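Local structure of GH26A (Muricauda sp. MAR_2010_75, 6Q75) at residues 185-190 / 230-235; 200-205 / 241-246. The protein probably hydrolyses glycosidic bonds in polysaccharides, as a member of glycoside hydrolase family 26. All coordinates share one frame; numbering follows the deposited sequence.

Contact 1 (185-190 / 230-235); sequences WGNKKG and QAYDYK
NZ of K189 has two partners, the amide oxygen of N187 and one face of the Y232 ring. It donates a hydrogen bond to N187 OD1 at 2.9 Å, lying in the carbonyl plane on a lone pair, with a C=O...N angle of 144°. The same nitrogen sits over the phenol in a cation-pi contact, K189 NZ to the Y232 ring centroid 4.0 Å, displaced toward the CD2 and CG rim. The K189 chain is extended as far as CD-CE and bends only at its last torsion (chi4 78°), which swings the nitrogen over the ring. Both segments belong to loops that follow strands 170-173 and 214-221, neighbours in the parallel barrel of this family 26 hydrolase, and the contact lies at the surface. N187 reaches Y232 with CG anti to its backbone N; its OD1 comes to 3.3 Å from Y232 CD2, the amide and ring planes inclined by 33°. The amide oxygen thus lies against both the ammonium and the ring, and its partial negative charge would probably steady the lysine there. N179, which follows strand 170-173, bonds through its ND2 to the backbone O of Y232 and so ties the second loop back to the first connection.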
loop_
_atom_site.group_PDB
_atom_site.type_symbol
_atom_site.label_atom_id
_atom_site.label_comp_id
_atom_site.label_asym_id
_atom_site.label_seq_id
_atom_site.Cartn_x
_atom_site.Cartn_y
_atom_site.Cartn_z
ATOM N N TRP A 185 -11.602 -8.700 5.181
ATOM C CA TRP A 185 -10.442 -9.580 5.122
ATOM C C TRP A 185 -9.592 -9.519 6.392
ATOM O O TRP A 185 -8.519 -10.139 6.444
ATOM C CB TRP A 185 -9.587 -9.227 3.900
ATOM C CG TRP A 185 -9.041 -7.826 3.935
ATOM C CD1 TRP A 185 -7.898 -7.402 4.568
ATOM C CD2 TRP A 185 -9.579 -6.687 3.271
ATOM N NE1 TRP A 185 -7.717 -6.049 4.368
ATOM C CE2 TRP A 185 -8.729 -5.585 3.574
ATOM C CE3 TRP A 185 -10.720 -6.472 2.489
ATOM C CZ2 TRP A 185 -8.977 -4.310 3.097
ATOM C CZ3 TRP A 185 -10.971 -5.205 2.010
ATOM C CH2 TRP A 185 -10.101 -4.125 2.326
ATOM N N GLY A 186 -10.042 -8.782 7.406
ATOM C CA GLY A 186 -9.250 -8.565 8.598
ATOM C C GLY A 186 -9.447 -9.620 9.666
ATOM O O GLY A 186 -10.478 -10.302 9.726
ATOM N N ASN A 187 -8.423 -9.743 10.513
ATOM C CA ASN A 187 -8.415 -10.675 11.641
ATOM C C ASN A 187 -8.810 -12.098 11.240
ATOM O O ASN A 187 -9.617 -12.744 11.900
ATOM C CB ASN A 187 -9.340 -10.181 12.756
ATOM C CG ASN A 187 -9.157 -10.958 14.040
ATOM O OD1 ASN A 187 -8.076 -11.455 14.319
ATOM N ND2 ASN A 187 -10.220 -11.070 14.824
ATOM N N LYS A 188 -8.208 -12.607 10.158
ATOM C CA LYS A 188 -8.404 -13.986 9.714
ATOM C C LYS A 188 -7.136 -14.754 10.068
ATOM O O LYS A 188 -6.151 -14.725 9.333
ATOM C CB LYS A 188 -8.704 -14.032 8.234
ATOM C CG LYS A 188 -9.948 -13.235 7.858
ATOM C CD LYS A 188 -11.242 -13.917 8.368
ATOM C CE LYS A 188 -12.486 -13.102 7.959
ATOM N NZ LYS A 188 -12.638 -11.801 8.658
ATOM N N LYS A 189 -7.145 -15.408 11.222
ATOM C CA LYS A 189 -5.927 -16.055 11.696
ATOM C C LYS A 189 -5.773 -17.477 11.149
ATOM O O LYS A 189 -6.706 -18.079 10.609
ATOM C CB LYS A 189 -5.893 -16.059 13.232
ATOM C CG LYS A 189 -5.772 -14.627 13.837
ATOM C CD LYS A 189 -5.291 -14.661 15.284
ATOM C CE LYS A 189 -5.248 -13.266 15.942
ATOM N NZ LYS A 189 -6.609 -12.786 16.372
ATOM N N GLY A 190 -4.557 -18.004 11.272
ATOM C CA GLY A 190 -4.313 -19.404 10.984
ATOM C C GLY A 190 -3.959 -19.673 9.531
ATOM O O GLY A 190 -4.017 -18.803 8.661
ATOM N N GLN A 230 -9.764 -3.516 17.527
ATOM C CA GLN A 230 -8.452 -4.116 17.739
ATOM C C GLN A 230 -7.687 -4.319 16.433
ATOM O O GLN A 230 -8.258 -4.515 15.345
ATOM C CB GLN A 230 -8.579 -5.469 18.457
ATOM C CG GLN A 230 -9.339 -5.423 19.786
ATOM C CD GLN A 230 -10.845 -5.699 19.631
ATOM O OE1 GLN A 230 -11.430 -5.539 18.549
ATOM N NE2 GLN A 230 -11.466 -6.118 20.719
ATOM N N ALA A 231 -6.370 -4.304 16.567
ATOM C CA ALA A 231 -5.469 -4.751 15.515
ATOM C C ALA A 231 -4.410 -5.620 16.170
ATOM O O ALA A 231 -3.734 -5.198 17.122
ATOM C CB ALA A 231 -4.845 -3.582 14.745
ATOM N N TYR A 232 -4.269 -6.841 15.657
ATOM C CA TYR A 232 -3.526 -7.867 16.361
ATOM C C TYR A 232 -2.073 -7.897 15.891
ATOM O O TYR A 232 -1.638 -7.083 15.073
ATOM C CB TYR A 232 -4.264 -9.204 16.199
ATOM C CG TYR A 232 -5.594 -9.146 16.941
ATOM C CD1 TYR A 232 -5.619 -9.098 18.328
ATOM C CD2 TYR A 232 -6.800 -9.079 16.262
ATOM C CE1 TYR A 232 -6.819 -9.016 19.025
ATOM C CE2 TYR A 232 -8.005 -9.002 16.949
ATOM C CZ TYR A 232 -8.002 -8.973 18.333
ATOM O OH TYR A 232 -9.187 -8.893 19.038
ATOM N N ASP A 233 -1.309 -8.836 16.444
ATOM C CA ASP A 233 0.126 -8.901 16.203
ATOM C C ASP A 233 0.444 -9.080 14.722
ATOM O O ASP A 233 -0.196 -9.864 14.016
ATOM C CB ASP A 233 0.743 -10.062 16.981
ATOM C CG ASP A 233 0.823 -9.801 18.481
ATOM O OD1 ASP A 233 0.910 -8.627 18.900
ATOM O OD2 ASP A 233 0.834 -10.791 19.242
ATOM N N TYR A 234 1.493 -8.388 14.273
ATOM C CA TYR A 234 1.918 -8.463 12.877
ATOM C C TYR A 234 2.125 -9.901 12.425
ATOM O O TYR A 234 1.670 -10.296 11.345
ATOM C CB TYR A 234 3.221 -7.682 12.691
ATOM C CG TYR A 234 3.111 -6.156 12.836
ATOM C CD1 TYR A 234 2.092 -5.443 12.210
ATOM C CD2 TYR A 234 4.061 -5.440 13.570
ATOM C CE1 TYR A 234 2.029 -4.064 12.291
ATOM C CE2 TYR A 234 4.001 -4.048 13.673
ATOM C CZ TYR A 234 2.975 -3.371 13.033
ATOM O OH TYR A 234 2.904 -2.008 13.115
ATOM N N LYS A 235 2.839 -10.693 13.232
ATOM C CA LYS A 235 3.292 -12.006 12.774
ATOM C C LYS A 235 2.137 -12.957 12.503
ATOM O O LYS A 235 2.288 -13.869 11.680
ATOM C CB LYS A 235 4.242 -12.622 13.801
ATOM C CG LYS A 235 3.591 -13.017 15.106
ATOM C CD LYS A 235 4.566 -13.767 15.990
ATOM C CE LYS A 235 4.128 -13.727 17.445
#

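Contact 2 (200-205 / 241-246); sequences QLYDRL and HKYVDI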
loop_
_atom_site.group_PDB
_atom_site.type_symbol
_atom_site.label_atom_id
_atom_site.label_comp_id
_atom_site.label_asym_id
_atom_site.label_seq_id
_atom_site.Cartn_x
_atom_site.Cartn_y
_atom_site.Cartn_z
ATOM N N GLN A 200 -3.152 -16.725 -2.678
ATOM C CA GLN A 200 -4.054 -16.915 -3.814
ATOM C C GLN A 200 -4.040 -15.698 -4.733
ATOM O O GLN A 200 -4.050 -15.832 -5.967
ATOM C CB GLN A 200 -5.476 -17.205 -3.320
ATOM C CG GLN A 200 -6.440 -17.661 -4.409
ATOM C CD GLN A 200 -7.783 -18.092 -3.823
ATOM O OE1 GLN A 200 -8.783 -17.366 -3.907
ATOM N NE2 GLN A 200 -7.795 -19.245 -3.195
ATOM N N LEU A 201 -4.033 -14.498 -4.154
ATOM C CA LEU A 201 -3.916 -13.301 -4.976
ATOM C C LEU A 201 -2.562 -13.272 -5.672
ATOM O O LEU A 201 -2.462 -12.908 -6.850
ATOM C CB LEU A 201 -4.099 -12.046 -4.112
ATOM C CG LEU A 201 -4.020 -10.728 -4.907
ATOM C CD1 LEU A 201 -5.262 -10.573 -5.759
ATOM C CD2 LEU A 201 -3.912 -9.512 -3.976
ATOM N N TYR A 202 -1.505 -13.646 -4.947
ATOM C CA TYR A 202 -0.168 -13.645 -5.529
ATOM C C TYR A 202 -0.121 -14.574 -6.731
ATOM O O TYR A 202 0.356 -14.194 -7.809
ATOM C CB TYR A 202 0.852 -14.059 -4.470
ATOM C CG TYR A 202 2.282 -13.917 -4.925
ATOM C CD1 TYR A 202 2.854 -14.885 -5.730
ATOM C CD2 TYR A 202 3.064 -12.822 -4.541
ATOM C CE1 TYR A 202 4.150 -14.786 -6.168
ATOM C CE2 TYR A 202 4.392 -12.717 -4.979
ATOM C CZ TYR A 202 4.921 -13.704 -5.786
ATOM O OH TYR A 202 6.227 -13.648 -6.252
ATOM N N ASP A 203 -0.624 -15.797 -6.555
ATOM C CA ASP A 203 -0.660 -16.750 -7.659
ATOM C C ASP A 203 -1.437 -16.188 -8.845
ATOM O O ASP A 203 -1.011 -16.335 -9.999
ATOM C CB ASP A 203 -1.256 -18.077 -7.176
ATOM C CG ASP A 203 -1.342 -19.131 -8.278
ATOM O OD1 ASP A 203 -0.289 -19.602 -8.774
ATOM O OD2 ASP A 203 -2.480 -19.499 -8.634
ATOM N N ARG A 204 -2.592 -15.565 -8.603
ATOM C CA ARG A 204 -3.370 -15.109 -9.749
ATOM C C ARG A 204 -2.668 -13.967 -10.470
ATOM O O ARG A 204 -2.636 -13.914 -11.694
ATOM C CB ARG A 204 -4.776 -14.679 -9.331
ATOM C CG ARG A 204 -5.620 -14.315 -10.571
ATOM C CD ARG A 204 -7.124 -14.532 -10.420
ATOM N NE ARG A 204 -7.789 -14.515 -11.732
ATOM C CZ ARG A 204 -8.037 -15.595 -12.474
ATOM N NH1 ARG A 204 -7.693 -16.802 -12.043
ATOM N NH2 ARG A 204 -8.642 -15.475 -13.652
ATOM N N LEU A 205 -2.098 -13.026 -9.732
ATOM C CA LEU A 205 -1.498 -11.885 -10.414
ATOM C C LEU A 205 -0.166 -12.242 -11.064
ATOM O O LEU A 205 0.078 -11.898 -12.227
ATOM C CB LEU A 205 -1.335 -10.752 -9.417
ATOM C CG LEU A 205 -2.652 -10.148 -8.941
ATOM C CD1 LEU A 205 -2.304 -8.898 -8.090
ATOM C CD2 LEU A 205 -3.534 -9.741 -10.101
ATOM N N HIS A 241 8.351 -14.816 3.804
ATOM C CA HIS A 241 9.214 -13.944 3.015
ATOM C C HIS A 241 9.131 -14.241 1.528
ATOM O O HIS A 241 9.419 -13.361 0.712
ATOM C CB HIS A 241 10.663 -14.095 3.489
ATOM C CG HIS A 241 10.840 -13.762 4.936
ATOM N ND1 HIS A 241 10.440 -12.556 5.471
ATOM C CD2 HIS A 241 11.340 -14.487 5.964
ATOM C CE1 HIS A 241 10.702 -12.544 6.766
ATOM N NE2 HIS A 241 11.259 -13.700 7.089
ATOM N N LYS A 242 8.716 -15.449 1.150
ATOM C CA LYS A 242 8.638 -15.781 -0.261
ATOM C C LYS A 242 7.611 -14.933 -1.013
ATOM O O LYS A 242 7.700 -14.799 -2.245
ATOM C CB LYS A 242 8.291 -17.272 -0.344
ATOM C CG LYS A 242 7.786 -17.766 -1.653
ATOM C CD LYS A 242 7.307 -19.188 -1.523
ATOM C CE LYS A 242 7.034 -19.760 -2.905
ATOM N NZ LYS A 242 7.694 -21.068 -3.095
ATOM N N TYR A 243 6.662 -14.327 -0.301
ATOM C CA TYR A 243 5.531 -13.649 -0.918
ATOM C C TYR A 243 5.501 -12.154 -0.654
ATOM O O TYR A 243 4.508 -11.503 -1.011
ATOM C CB TYR A 243 4.211 -14.242 -0.405
ATOM C CG TYR A 243 4.072 -15.697 -0.780
ATOM C CD1 TYR A 243 3.788 -16.059 -2.078
ATOM C CD2 TYR A 243 4.212 -16.697 0.170
ATOM C CE1 TYR A 243 3.668 -17.393 -2.438
ATOM C CE2 TYR A 243 4.085 -18.031 -0.184
ATOM C CZ TYR A 243 3.815 -18.371 -1.484
ATOM O OH TYR A 243 3.693 -19.698 -1.851
ATOM N N VAL A 244 6.530 -11.591 -0.026
ATOM C CA VAL A 244 6.491 -10.188 0.400
ATOM C C VAL A 244 7.836 -9.541 0.068
ATOM O O VAL A 244 8.885 -10.102 0.394
ATOM C CB VAL A 244 6.196 -10.063 1.912
ATOM C CG1 VAL A 244 6.283 -8.591 2.350
ATOM C CG2 VAL A 244 4.827 -10.672 2.280
ATOM N N ASP A 245 7.810 -8.357 -0.574
ATOM C CA ASP A 245 9.019 -7.571 -0.843
ATOM C C ASP A 245 9.292 -6.540 0.248
ATOM O O ASP A 245 10.448 -6.329 0.629
ATOM C CB ASP A 245 8.886 -6.822 -2.178
ATOM C CG ASP A 245 8.989 -7.745 -3.401
ATOM O OD1 ASP A 245 10.019 -8.458 -3.565
ATOM O OD2 ASP A 245 8.023 -7.756 -4.200
ATOM N N ILE A 246 8.252 -5.871 0.720
ATOM C CA ILE A 246 8.389 -4.743 1.643
ATOM C C ILE A 246 7.303 -4.888 2.694
ATOM O O ILE A 246 6.170 -5.250 2.363
ATOM C CB ILE A 246 8.259 -3.411 0.882
ATOM C CG1 ILE A 246 9.371 -3.287 -0.159
ATOM C CG2 ILE A 246 8.294 -2.198 1.871
ATOM C CD1 ILE A 246 9.504 -1.927 -0.727
#
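In the helical layer around the barrel, helix 194-208 leans against the loop that leads into strand 246-251, and two tyrosines make the join. Y202 and Y243 form a T-shaped (edge-to-face) pair: the edge of Y243 points at a face of Y202, with ring centroids 5.3 Å apart and planes at 81°. The touching atom is Y243 CD1, 3.9 Å from Y202 CG and displaced from the ring centre toward the rim on the CG side. Y202 leaves the helix with CG anti to the backbone N (chi1 -173°), which carries its ring across to the loop. Y243 closes the short 3-10 segment 241-243; it offers its edge to Y202, while K242 CG of its own segment covers the centre of one face. The backbone of the loop takes part as well, since Y243 O is 4.0 Å from Y202 CD2, while the same oxygen accepts a hydrogen bond from NE1 of W198, one turn earlier on the helix. W216 of strand 214-221 meets the Y202 ring with planes at about 45°, linking helix, strand and loop. An alanine in place of Y202 would remove the face on which Y243 CD1 rests and would probably leave the Y243 ring freer to turn and a gap beside W216. No hydrogen bond joins the two segments directly; their contact rests on dispersion and a weak C-H to pi electrostatic term, which would probably favour the T-shaped setting without a donor-acceptor pair to fix it.

Contacts 1 and 2 have centres 18 Å apart and nearest atoms about 10 Å apart, so they do not touch. Their segments alternate along the chain: 185-190, then 200-205, then 230-235, then 241-246. Both therefore tie the region between strands 170-173 and 214-221 to the connection between strands 214-221 and 246-251, which are consecutive neighbours in the parallel barrel. Contact 1 joins two loops at the surface, its centre about 17 Å from the centre of the chain; contact 2, partly buried and about 13 Å from that centre, sets helix 194-208 against the segment leading into strand 246-251. The two connections thus meet at two separate places.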